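PDB 3BPK: nitrilotriacetate monooxygenase component B from Bacillus cereus ATCC 14579, which probably binds FMN and serves as the flavin reductase-like component of a two-component monooxygenase. Local coordinates for residues E137-R142 / I159-R164; V85-D90 / K130-R135. All blocks are in the same frame, centred on the assembly; numbering follows the deposited sequence. Where two conformers were deposited one is given.

Interaction 1 of 2, residues E137-R142 / I159-R164; sequences ECVLER and IGRVVR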
ATOM      1  N   GLU B 137      -1.799  11.477 -13.479  1.00 14.90           N
ATOM      2  CA  GLU B 137      -3.182  11.940 -13.612  1.00 14.48           C
ATOM      3  C   GLU B 137      -4.033  10.704 -13.521  1.00 15.11           C
ATOM      4  O   GLU B 137      -3.776   9.706 -14.242  1.00 14.52           O
ATOM      5  CB  GLU B 137      -3.418  12.600 -14.968  1.00 16.24           C
ATOM      6  CG  GLU B 137      -2.561  13.837 -15.199  1.00 15.31           C
ATOM      7  CD  GLU B 137      -2.790  14.477 -16.568  1.00 17.36           C
ATOM      8  OE1 GLU B 137      -3.902  14.328 -17.124  1.00 18.48           O
ATOM      9  OE2 GLU B 137      -1.853  15.162 -17.036  1.00 18.15           O
ATOM     10  N   CYS B 138      -5.024  10.760 -12.619  1.00 13.76           N
ATOM     11  CA  CYS B 138      -5.919   9.605 -12.449  1.00 14.15           C
ATOM     12  C   CYS B 138      -7.385   9.910 -12.707  1.00 14.84           C
ATOM     13  O   CYS B 138      -7.876  11.021 -12.398  1.00 15.27           O
ATOM     14  CB  CYS B 138      -5.817   9.068 -11.035  1.00 15.01           C
ATOM     15  SG  CYS B 138      -4.175   8.384 -10.656  1.00 16.96           S
ATOM     16  N   VAL B 139      -8.076   8.902 -13.242  1.00 14.45           N
ATOM     17  CA  VAL B 139      -9.542   8.924 -13.196  1.00 15.10           C
ATOM     18  C   VAL B 139      -9.991   7.914 -12.127  1.00 15.74           C
ATOM     19  O   VAL B 139      -9.310   6.905 -11.837  1.00 15.76           O
ATOM     20  CB  VAL B 139     -10.212   8.622 -14.564  1.00 16.00           C
ATOM     21  CG1 VAL B 139      -9.818   9.682 -15.604  1.00 15.81           C
ATOM     22  CG2 VAL B 139      -9.830   7.213 -15.045  1.00 17.32           C
ATOM     23  N   LEU B 140     -11.139   8.195 -11.533  1.00 15.76           N
ATOM     24  CA  LEU B 140     -11.608   7.345 -10.459  1.00 16.09           C
ATOM     25  C   LEU B 140     -12.308   6.135 -11.067  1.00 17.39           C
ATOM     26  O   LEU B 140     -13.355   6.285 -11.753  1.00 18.43           O
ATOM     27  CB  LEU B 140     -12.582   8.131  -9.586  1.00 16.49           C
ATOM     28  CG  LEU B 140     -13.108   7.318  -8.392  1.00 17.23           C
ATOM     29  CD1 LEU B 140     -11.984   7.016  -7.403  1.00 16.15           C
ATOM     30  CD2 LEU B 140     -14.299   8.017  -7.696  1.00 18.68           C
ATOM     31  N   GLU B 141     -11.739   4.955 -10.841  1.00 17.77           N
ATOM     32  CA  GLU B 141     -12.354   3.723 -11.324  0.60 19.14           C
ATOM     33  C   GLU B 141     -13.478   3.296 -10.407  1.00 19.62           C
ATOM     34  O   GLU B 141     -14.563   2.931 -10.861  1.00 20.49           O
ATOM     35  CB  GLU B 141     -11.311   2.629 -11.434  0.60 20.03           C
ATOM     36  CG  GLU B 141     -10.474   2.779 -12.651  0.60 22.73           C
ATOM     37  CD  GLU B 141     -11.283   2.597 -13.933  0.60 26.54           C
ATOM     38  OE1 GLU B 141     -12.257   1.799 -13.933  0.60 29.97           O
ATOM     39  OE2 GLU B 141     -10.970   3.275 -14.935  0.60 30.25           O
ATOM     40  N   ARG B 142     -13.214   3.345  -9.108  1.00 18.39           N
ATOM     41  CA  ARG B 142     -14.273   3.104  -8.110  1.00 19.53           C
ATOM     42  C   ARG B 142     -13.838   3.642  -6.758  1.00 19.15           C
ATOM     43  O   ARG B 142     -12.648   3.788  -6.496  1.00 18.78           O
ATOM     44  CB  ARG B 142     -14.714   1.627  -8.053  1.00 20.28           C
ATOM     45  CG  ARG B 142     -13.690   0.705  -7.480  1.00 22.32           C
ATOM     46  CD  ARG B 142     -14.272  -0.724  -7.351  1.00 22.60           C
ATOM     47  NE  ARG B 142     -14.460  -1.422  -8.637  1.00 22.50           N
ATOM     48  CZ  ARG B 142     -15.184  -2.537  -8.758  1.00 23.82           C
ATOM     49  NH1 ARG B 142     -15.835  -3.013  -7.695  1.00 22.28           N
ATOM     50  NH2 ARG B 142     -15.307  -3.140  -9.944  1.00 26.92           N
ATOM     51  N   ILE B 159      -9.871   3.670  -6.000  1.00 14.13           N
ATOM     52  CA  ILE B 159      -9.107   2.971  -7.034  1.00 13.81           C
ATOM     53  C   ILE B 159      -8.971   3.923  -8.221  1.00 14.41           C
ATOM     54  O   ILE B 159      -9.984   4.336  -8.807  1.00 15.04           O
ATOM     55  CB  ILE B 159      -9.822   1.665  -7.502  1.00 14.38           C
ATOM     56  CG1 ILE B 159     -10.134   0.737  -6.298  1.00 15.14           C
ATOM     57  CG2 ILE B 159      -8.972   0.941  -8.538  1.00 15.85           C
ATOM     58  CD1 ILE B 159      -8.905   0.384  -5.432  1.00 16.67           C
ATOM     59  N   GLY B 160      -7.737   4.316  -8.543  1.00 13.97           N
ATOM     60  CA  GLY B 160      -7.518   5.303  -9.602  1.00 13.24           C
ATOM     61  C   GLY B 160      -6.858   4.613 -10.776  1.00 14.84           C
ATOM     62  O   GLY B 160      -5.998   3.731 -10.597  1.00 14.20           O
ATOM     63  N   ARG B 161      -7.284   4.987 -11.979  1.00 13.77           N
ATOM     64  CA  ARG B 161      -6.637   4.512 -13.193  0.60 14.37           C
ATOM     65  C   ARG B 161      -5.764   5.627 -13.714  1.00 14.45           C
ATOM     66  O   ARG B 161      -6.249   6.726 -13.930  1.00 14.21           O
ATOM     67  CB  ARG B 161      -7.684   4.113 -14.255  0.60 14.40           C
ATOM     68  CG  ARG B 161      -7.067   3.740 -15.605  0.60 15.63           C
ATOM     69  CD  ARG B 161      -8.062   3.012 -16.520  0.60 17.13           C
ATOM     70  NE  ARG B 161      -9.198   3.857 -16.887  0.60 21.01           N
ATOM     71  CZ  ARG B 161      -9.237   4.682 -17.933  0.60 21.95           C
ATOM     72  NH1 ARG B 161      -8.185   4.800 -18.746  0.60 25.27           N
ATOM     73  NH2 ARG B 161     -10.346   5.386 -18.173  0.60 23.06           N
ATOM     74  N   VAL B 162      -4.472   5.325 -13.885  1.00 13.52           N
ATOM     75  CA  VAL B 162      -3.524   6.338 -14.387  1.00 14.77           C
ATOM     76  C   VAL B 162      -3.777   6.554 -15.880  1.00 15.45           C
ATOM     77  O   VAL B 162      -3.753   5.591 -16.681  1.00 16.35           O
ATOM     78  CB  VAL B 162      -2.050   5.903 -14.173  1.00 14.87           C
ATOM     79  CG1 VAL B 162      -1.074   6.984 -14.700  1.00 16.35           C
ATOM     80  CG2 VAL B 162      -1.789   5.577 -12.704  1.00 14.78           C
ATOM     81  N   VAL B 163      -4.045   7.810 -16.241  1.00 14.72           N
ATOM     82  CA  VAL B 163      -4.272   8.170 -17.659  1.00 15.22           C
ATOM     83  C   VAL B 163      -3.107   8.996 -18.254  1.00 15.92           C
ATOM     84  O   VAL B 163      -3.032   9.166 -19.476  1.00 16.96           O
ATOM     85  CB  VAL B 163      -5.626   8.860 -17.869  1.00 15.83           C
ATOM     86  CG1 VAL B 163      -6.744   7.881 -17.541  1.00 17.88           C
ATOM     87  CG2 VAL B 163      -5.732  10.148 -17.007  1.00 16.35           C
ATOM     88  N   ARG B 164      -2.220   9.482 -17.378  0.60 15.63           N
ATOM     89  CA  ARG B 164      -0.973  10.119 -17.837  0.60 15.96           C
ATOM     90  C   ARG B 164       0.076  10.031 -16.752  0.60 15.63           C
ATOM     91  O   ARG B 164      -0.231  10.259 -15.577  0.60 15.49           O
ATOM     92  CB  ARG B 164      -1.195  11.595 -18.190  0.60 16.48           C
ATOM     93  CG  ARG B 164      -0.054  12.198 -19.023  0.60 18.21           C
ATOM     94  CD  ARG B 164      -0.073  11.551 -20.424  0.60 19.45           C
ATOM     95  NE  ARG B 164      -0.898  12.280 -21.393  0.60 22.51           N
ATOM     96  CZ  ARG B 164      -1.909  11.772 -22.090  0.60 24.03           C
ATOM     97  NH1 ARG B 164      -2.313  10.509 -21.891  0.60 20.64           N
ATOM     98  NH2 ARG B 164      -2.542  12.546 -22.985  0.60 25.58           N
TER

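Interaction 2 of 2, residues V85-D90 / K130-R135; sequences VVHISD and KEANIR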
ATOM      1  N   VAL B  85      -5.079  13.872  -8.920  1.00 13.93           N
ATOM      2  CA  VAL B  85      -3.677  13.616  -9.300  1.00 13.61           C
ATOM      3  C   VAL B  85      -2.936  13.001  -8.112  1.00 13.75           C
ATOM      4  O   VAL B  85      -3.032  13.518  -6.977  1.00 13.28           O
ATOM      5  CB  VAL B  85      -2.960  14.932  -9.740  1.00 14.10           C
ATOM      6  CG1 VAL B  85      -1.488  14.666 -10.177  1.00 14.26           C
ATOM      7  CG2 VAL B  85      -3.702  15.609 -10.929  1.00 14.19           C
ATOM      8  N   VAL B  86      -2.149  11.957  -8.389  1.00 12.80           N
ATOM      9  CA  VAL B  86      -1.345  11.310  -7.352  1.00 13.16           C
ATOM     10  C   VAL B  86       0.119  11.639  -7.616  1.00 13.02           C
ATOM     11  O   VAL B  86       0.632  11.329  -8.708  1.00 13.85           O
ATOM     12  CB  VAL B  86      -1.548   9.782  -7.351  1.00 14.23           C
ATOM     13  CG1 VAL B  86      -0.581   9.147  -6.315  1.00 16.08           C
ATOM     14  CG2 VAL B  86      -3.005   9.453  -7.022  1.00 15.83           C
ATOM     15  N   HIS B  87       0.781  12.251  -6.636  1.00 12.10           N
ATOM     16  CA  HIS B  87       2.181  12.608  -6.775  1.00 12.61           C
ATOM     17  C   HIS B  87       3.008  11.702  -5.879  1.00 13.18           C
ATOM     18  O   HIS B  87       2.601  11.384  -4.743  1.00 14.19           O
ATOM     19  CB  HIS B  87       2.436  14.056  -6.313  1.00 14.22           C
ATOM     20  CG  HIS B  87       1.575  15.067  -7.004  1.00 13.08           C
ATOM     21  ND1 HIS B  87       0.253  15.267  -6.655  1.00 12.69           N
ATOM     22  CD2 HIS B  87       1.852  15.974  -7.987  1.00 14.93           C
ATOM     23  CE1 HIS B  87      -0.256  16.241  -7.410  1.00 14.53           C
ATOM     24  NE2 HIS B  87       0.688  16.670  -8.241  1.00 15.13           N
ATOM     25  N   ILE B  88       4.175  11.315  -6.371  1.00 13.15           N
ATOM     26  CA  ILE B  88       5.152  10.621  -5.514  1.00 13.51           C
ATOM     27  C   ILE B  88       5.790  11.662  -4.580  1.00 13.72           C
ATOM     28  O   ILE B  88       6.184  12.766  -5.002  1.00 14.98           O
ATOM     29  CB  ILE B  88       6.258   9.964  -6.367  1.00 13.95           C
ATOM     30  CG1 ILE B  88       5.635   8.923  -7.315  1.00 14.11           C
ATOM     31  CG2 ILE B  88       7.351   9.340  -5.486  1.00 15.32           C
ATOM     32  CD1 ILE B  88       4.764   7.879  -6.620  1.00 16.44           C
ATOM     33  N   SER B  89       5.850  11.319  -3.299  1.00 14.34           N
ATOM     34  CA  SER B  89       6.461  12.187  -2.277  1.00 14.78           C
ATOM     35  C   SER B  89       7.939  11.907  -2.173  1.00 15.79           C
ATOM     36  O   SER B  89       8.372  10.754  -2.078  1.00 16.40           O
ATOM     37  CB  SER B  89       5.797  11.957  -0.898  1.00 16.61           C
ATOM     38  OG  SER B  89       4.411  12.201  -0.955  1.00 16.71           O
ATOM     39  N   ASP B  90       8.718  12.980  -2.144  1.00 15.80           N
ATOM     40  CA  ASP B  90      10.165  12.826  -2.104  1.00 17.05           C
ATOM     41  C   ASP B  90      10.847  13.883  -1.234  1.00 17.23           C
ATOM     42  O   ASP B  90      10.198  14.856  -0.787  1.00 17.59           O
ATOM     43  CB  ASP B  90      10.764  12.725  -3.527  1.00 18.26           C
ATOM     44  CG  ASP B  90      10.747  14.040  -4.276  1.00 20.22           C
ATOM     45  OD1 ASP B  90      11.072  15.093  -3.673  1.00 22.91           O
ATOM     46  OD2 ASP B  90      10.427  14.007  -5.485  1.00 22.06           O
ATOM     47  N   LYS B 130       3.825  21.408  -9.498  1.00 16.64           N
ATOM     48  CA  LYS B 130       5.057  21.380 -10.251  1.00 17.87           C
ATOM     49  C   LYS B 130       6.237  20.782  -9.478  1.00 17.49           C
ATOM     50  O   LYS B 130       7.133  20.192 -10.084  1.00 18.37           O
ATOM     51  CB  LYS B 130       5.387  22.833 -10.682  1.00 19.14           C
ATOM     52  CG  LYS B 130       6.582  22.950 -11.570  1.00 23.75           C
ATOM     53  CD  LYS B 130       6.789  24.443 -11.910  1.00 26.93           C
ATOM     54  CE  LYS B 130       8.155  24.700 -12.543  1.00 32.09           C
ATOM     55  NZ  LYS B 130       8.064  24.162 -13.910  1.00 36.00           N
ATOM     56  N   GLU B 131       6.219  20.921  -8.137  1.00 17.47           N
ATOM     57  CA  GLU B 131       7.318  20.477  -7.301  1.00 17.60           C
ATOM     58  C   GLU B 131       7.568  18.955  -7.340  1.00 17.31           C
ATOM     59  O   GLU B 131       8.706  18.512  -7.086  1.00 19.21           O
ATOM     60  CB  GLU B 131       7.120  20.924  -5.854  1.00 17.78           C
ATOM     61  CG  GLU B 131       7.296  22.455  -5.617  1.00 20.08           C
ATOM     62  CD  GLU B 131       6.136  23.336  -6.071  1.00 20.45           C
ATOM     63  OE1 GLU B 131       5.069  22.826  -6.453  1.00 20.00           O
ATOM     64  OE2 GLU B 131       6.323  24.588  -6.031  1.00 22.82           O
ATOM     65  N   ALA B 132       6.540  18.149  -7.660  1.00 16.20           N
ATOM     66  CA  ALA B 132       6.757  16.698  -7.757  1.00 15.85           C
ATOM     67  C   ALA B 132       7.640  16.321  -8.937  1.00 16.12           C
ATOM     68  O   ALA B 132       7.543  16.943 -10.016  1.00 17.12           O
ATOM     69  CB  ALA B 132       5.413  15.981  -7.890  1.00 16.89           C
ATOM     70  N   ASN B 133       8.475  15.291  -8.744  1.00 16.04           N
ATOM     71  CA  ASN B 133       9.291  14.736  -9.812  0.60 15.77           C
ATOM     72  C   ASN B 133       8.550  13.622 -10.589  1.00 15.46           C
ATOM     73  O   ASN B 133       8.905  13.290 -11.714  1.00 16.73           O
ATOM     74  CB  ASN B 133      10.629  14.252  -9.229  0.60 17.20           C
ATOM     75  CG  ASN B 133      11.497  15.419  -8.733  0.60 18.37           C
ATOM     76  OD1 ASN B 133      12.194  16.043  -9.532  0.60 22.32           O
ATOM     77  ND2 ASN B 133      11.450  15.722  -7.425  0.60 20.43           N
ATOM     78  N   ILE B 134       7.538  13.012  -9.959  1.00 14.31           N
ATOM     79  CA  ILE B 134       6.707  12.039 -10.663  1.00 14.64           C
ATOM     80  C   ILE B 134       5.286  12.303 -10.217  1.00 14.63           C
ATOM     81  O   ILE B 134       4.997  12.430  -9.006  1.00 14.84           O
ATOM     82  CB  ILE B 134       7.069  10.556 -10.322  1.00 14.80           C
ATOM     83  CG1 ILE B 134       8.535  10.231 -10.671  1.00 15.47           C
ATOM     84  CG2 ILE B 134       6.068   9.565 -11.058  1.00 14.53           C
ATOM     85  CD1 ILE B 134       8.986   8.831 -10.221  1.00 16.30           C
ATOM     86  N   ARG B 135       4.403  12.454 -11.190  1.00 14.58           N
ATOM     87  CA  ARG B 135       2.981  12.520 -10.875  1.00 16.52           C
ATOM     88  C   ARG B 135       2.138  11.811 -11.902  1.00 16.29           C
ATOM     89  O   ARG B 135       2.547  11.610 -13.063  1.00 16.94           O
ATOM     90  CB  ARG B 135       2.544  13.948 -10.658  1.00 17.67           C
ATOM     91  CG  ARG B 135       2.398  14.776 -11.923  1.00 17.13           C
ATOM     92  CD  ARG B 135       1.964  16.222 -11.585  1.00 17.24           C
ATOM     93  NE  ARG B 135       1.527  16.870 -12.812  1.00 20.35           N
ATOM     94  CZ  ARG B 135       2.344  17.352 -13.760  1.00 20.52           C
ATOM     95  NH1 ARG B 135       3.664  17.360 -13.610  1.00 21.31           N
ATOM     96  NH2 ARG B 135       1.807  17.838 -14.862  1.00 21.09           N
TER
HETATM   97  O   HOH W   1       8.136  13.237  -6.863  1.00 16.53           O

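Interaction 1 of 2, residues E137-R142 / I159-R164
Glu141 folds back at its second torsion (chi2 -65°), while Arg161 runs with CG anti to the backbone N (chi1 174°) and is bent at chi3, and in the conformers described the two side chains meet at the salt bridge between Glu141 OE2 and Arg161 NE, 2.7 Å apart. Each side chain also has a second conformer, so the bridge may be held only part of the time. The carboxylate oxygen lies in the guanidinium plane, at its edge; NE reaches OE2 on the anti side, well out of the carboxylate plane, and the two planes are turned 60° from each other. Val139 CG2 covers one guanidinium face, 3.7 Å from Arg161 NH2, and also touches Val163 CG1, whose side chain crosses that of Val139 at about a right angle. Beneath these groups paired backbone bonds join Val139 and Arg161, with Arg161 N to Val139 O at 2.8 Å.

A classic bulge interrupts the pairing at each end. Glu141 and Arg142 both face Ile159, whose O accepts from Glu141 N at 2.8 Å and only weakly from Arg142 N; Val163 and Arg164 both face Glu137. There Arg164 CB lies 3.7 Å from Glu137 CD, yet Arg164 NE turns to the carboxylate of Glu122. On the reverse face Cys138 packs on Phe84 and Val86.

The Glu141–Arg161 pair is a solvent-facing salt bridge, whereas the buried Glu137 carboxylate is gripped by four donors, His166 NE2 and Glu122 N at OE2, Val123 N and Ile124 N at OE1, which would probably favour its ionised form.

Interaction 2 of 2, residues V85-D90 / K130-R135
His87 and Arg135 form a non-hydrogen-bonded antiparallel pair, their CA atoms 4.2 Å apart, and their side chains run side by side in the same direction. Arg135 CG occupies the position between backbone N and carbonyl carbon (chi1 75°), and the chain beyond is extended, so its methylenes follow the imidazole: CB comes obliquely to within 3.4 Å of His87 CD2, and CD lies near NE2. Ring and guanidinium planes are 28° apart. The Ala132 methyl meets the imidazole at its edge, 3.6 Å from CD2. One residue on, Ile88 N donates to Ile134 O at 3.0 Å, and the Ile88 CG1 branch lies alongside Ile134 CB.

Where the strand 83-88 gives way to a loop, side chain and water take over from backbone pairing. In one of its two conformers Asn133 ND2 donates to Asp90 OD2 at 2.8 Å, meeting it on the syn side, 26° out of the carboxylate plane. A water molecule donates to the same OD2 and to Ile88 O, and accepts from Ile134 N at 3.2 Å, bridging the two segments just past the last direct backbone bond.

Further out, the imidazole is fixed at both nitrogens, ND1 by Phe32 O and NE2 by the backbone N of Val129, which sets its rotation. Ser92 OG holds Asp90 OD1, and Tyr93 OH bonds Ile88 O. Leu182 of helix 179-182 packs on Ile88 and Ile134, as do Ile25 and Ser24 of the second subunit, respectively.

The arrangement is the water-bridged end of an antiparallel strand pair, in which strand 134-146 enters the antiparallel sheet of the flavin reductase-like domain beside strand 83-88, consistent with the split beta-barrel of this FMN-binding clan.

In the fold
Strand 134-146 is common to both contacts. Its start pairs with strand 83-88 in interaction 2 and its following residues with strand 155-168 in interaction 1, making it the middle strand of three neighbours in the antiparallel sheet. The centres of the contacts are about 15 Å apart, and they touch where Cys138 SG packs against Val86 CG2 at 4.0 Å. Interaction 2 is almost wholly buried, whereas interaction 1 becomes more exposed toward Glu141 and Arg142. Both reach the second subunit, which places them beside the dimer interface. Neither contact is tied to the flavin site by any bound ligand.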